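Local coordinates for protein putative glutathione S-transferase (Sinorhizobium meliloti, PDB 4MDC) that probably acts as a homodimeric glutathione transferase, joining glutathione to electrophilic substrates, at residues L203-E208 and V241-H246. Sequence-based numbering, arbitrary orientation.
Sequences LDYLGE and VTPVSH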
loop_
_atom_site.group_PDB
_atom_site.type_symbol
_atom_site.label_atom_id
_atom_site.label_comp_id
_atom_site.label_asym_id
_atom_site.label_seq_id
_atom_site.Cartn_x
_atom_site.Cartn_y
_atom_site.Cartn_z
ATOM N N LEU B 203 11.665 15.447 -0.577
ATOM C CA LEU B 203 12.690 15.533 -1.582
ATOM C C LEU B 203 13.224 16.961 -1.684
ATOM O O LEU B 203 14.430 17.146 -1.871
ATOM C CB LEU B 203 12.197 15.014 -2.922
ATOM C CG LEU B 203 11.895 13.508 -2.834
ATOM C CD1 LEU B 203 11.165 13.031 -4.091
ATOM C CD2 LEU B 203 13.151 12.711 -2.642
ATOM N N ASP B 204 12.322 17.950 -1.592
ATOM C CA ASP B 204 12.732 19.349 -1.736
ATOM C C ASP B 204 13.538 19.786 -0.558
ATOM O O ASP B 204 14.552 20.508 -0.748
ATOM C CB ASP B 204 11.516 20.247 -1.938
ATOM C CG ASP B 204 11.895 21.637 -2.505
ATOM O OD1 ASP B 204 12.697 21.714 -3.460
ATOM O OD2 ASP B 204 11.371 22.607 -1.914
ATOM N N TYR B 205 13.198 19.350 0.650
ATOM C CA TYR B 205 14.032 19.630 1.855
ATOM C C TYR B 205 15.480 19.211 1.579
ATOM O O TYR B 205 16.470 19.922 1.911
ATOM C CB TYR B 205 13.533 18.804 3.023
ATOM C CG TYR B 205 14.199 19.117 4.340
ATOM C CD1 TYR B 205 15.462 18.629 4.652
ATOM C CD2 TYR B 205 13.531 19.894 5.299
ATOM C CE1 TYR B 205 16.036 18.913 5.908
ATOM C CE2 TYR B 205 14.107 20.209 6.525
ATOM C CZ TYR B 205 15.372 19.733 6.802
ATOM O OH TYR B 205 15.930 20.016 8.022
ATOM N N LEU B 206 15.629 18.058 0.964
ATOM C CA LEU B 206 16.954 17.498 0.666
ATOM C C LEU B 206 17.642 18.085 -0.592
ATOM O O LEU B 206 18.741 17.675 -0.925
ATOM C CB LEU B 206 16.823 15.975 0.523
ATOM C CG LEU B 206 16.522 15.211 1.820
ATOM C CD1 LEU B 206 16.137 13.772 1.510
ATOM C CD2 LEU B 206 17.730 15.248 2.751
ATOM N N GLY B 207 16.946 18.972 -1.294
ATOM C CA GLY B 207 17.473 19.598 -2.491
ATOM C C GLY B 207 17.576 18.690 -3.694
ATOM O O GLY B 207 18.376 18.920 -4.576
ATOM N N GLU B 208 16.739 17.660 -3.737
ATOM C CA GLU B 208 16.825 16.638 -4.768
ATOM C C GLU B 208 16.000 16.932 -6.039
ATOM O O GLU B 208 16.088 16.180 -7.000
ATOM C CB GLU B 208 16.401 15.276 -4.193
ATOM C CG GLU B 208 17.268 14.821 -3.031
ATOM C CD GLU B 208 18.605 14.215 -3.465
ATOM O OE1 GLU B 208 18.836 13.976 -4.677
ATOM O OE2 GLU B 208 19.434 13.969 -2.575
ATOM N N VAL B 241 20.431 17.805 9.700
ATOM C CA VAL B 241 20.358 18.058 8.255
ATOM C C VAL B 241 19.729 19.393 7.998
ATOM O O VAL B 241 18.541 19.595 8.280
ATOM C CB VAL B 241 19.530 16.965 7.508
ATOM C CG1 VAL B 241 19.634 17.118 5.989
ATOM C CG2 VAL B 241 20.015 15.593 7.947
ATOM N N THR B 242 20.468 20.236 7.318
ATOM C CA THR B 242 20.015 21.542 6.922
ATOM C C THR B 242 19.255 21.476 5.616
ATOM O O THR B 242 19.759 20.904 4.662
ATOM C CB THR B 242 21.256 22.436 6.760
ATOM O OG1 THR B 242 21.959 22.300 7.976
ATOM C CG2 THR B 242 20.911 23.895 6.496
ATOM N N PRO B 243 18.094 22.112 5.560
ATOM C CA PRO B 243 17.377 22.068 4.291
ATOM C C PRO B 243 18.057 22.928 3.231
ATOM O O PRO B 243 18.784 23.855 3.551
ATOM C CB PRO B 243 16.026 22.679 4.652
ATOM C CG PRO B 243 16.319 23.591 5.802
ATOM C CD PRO B 243 17.399 22.907 6.577
ATOM N N VAL B 244 17.691 22.678 1.976
ATOM C CA VAL B 244 18.084 23.569 0.867
ATOM C C VAL B 244 17.520 24.992 1.127
ATOM O O VAL B 244 16.488 25.150 1.769
ATOM C CB VAL B 244 17.596 22.979 -0.481
ATOM C CG1 VAL B 244 16.107 23.177 -0.716
ATOM C CG2 VAL B 244 18.406 23.491 -1.633
ATOM N N SER B 245 18.243 26.016 0.676
ATOM C CA SER B 245 17.955 27.402 1.060
ATOM C C SER B 245 16.551 27.867 0.665
ATOM O O SER B 245 15.938 28.608 1.404
ATOM C CB SER B 245 19.035 28.389 0.531
ATOM O OG SER B 245 19.007 28.387 -0.886
ATOM N N HIS B 246 16.014 27.385 -0.473
ATOM C CA HIS B 246 14.669 27.782 -0.911
ATOM C C HIS B 246 13.520 26.996 -0.246
ATOM O O HIS B 246 12.334 27.236 -0.546
ATOM C CB HIS B 246 14.515 27.632 -2.429
ATOM C CG HIS B 246 14.509 26.207 -2.900
ATOM N ND1 HIS B 246 15.613 25.615 -3.472
ATOM C CD2 HIS B 246 13.525 25.264 -2.927
ATOM C CE1 HIS B 246 15.325 24.366 -3.812
ATOM N NE2 HIS B 246 14.069 24.127 -3.482
HETATM O O HOH W 1 19.222 19.478 2.419
#
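Y205 OH donates to V241 O at 2.7 Å, almost in line with that C=O, one of three direct hydrogen bonds tying V241-H246 to the end of helix 191-205. The phenol reaches V241 because CG lies anti to the backbone N (chi1 -173°), carrying the ring along the loop. Y205 OH in turn accepts from V238 N. At the helix end Y205 O, with no further turn to bond to, takes V244 N at 3.0 Å and a water that also donates to T242 O. On the other flank H246 NE2 gives a nearly straight bond (167°) to D204 OD1, 2.8 Å away on the syn side, tilted 23° out of the carboxylate plane; W211 NE1 also binds OD1, so two donors satisfy this buried carboxylate oxygen and probably stabilise its charge.

The helix stops in a Schellman motif in the all-helical C-terminal domain of the glutathione transferase fold, and the loop after helix 231-235 packs against this end. G207 CA lies 3.9 Å from V244 CB, where a side chain would crowd V244 CG2; the positive phi also favours glycine.

Apolar contacts fill the rest. P243 sets CB over the centre of the Y205 ring, 3.6 Å from the centroid, a CH-pi contact suited to proline's rigid, polarised ring. V241 CG1 touches both Y205 CE1 (4.0 Å) and L206 CD2. A leucine in place of Y205 would probably leave V241 O without its phenol donor and P243 without an aromatic face to lie on.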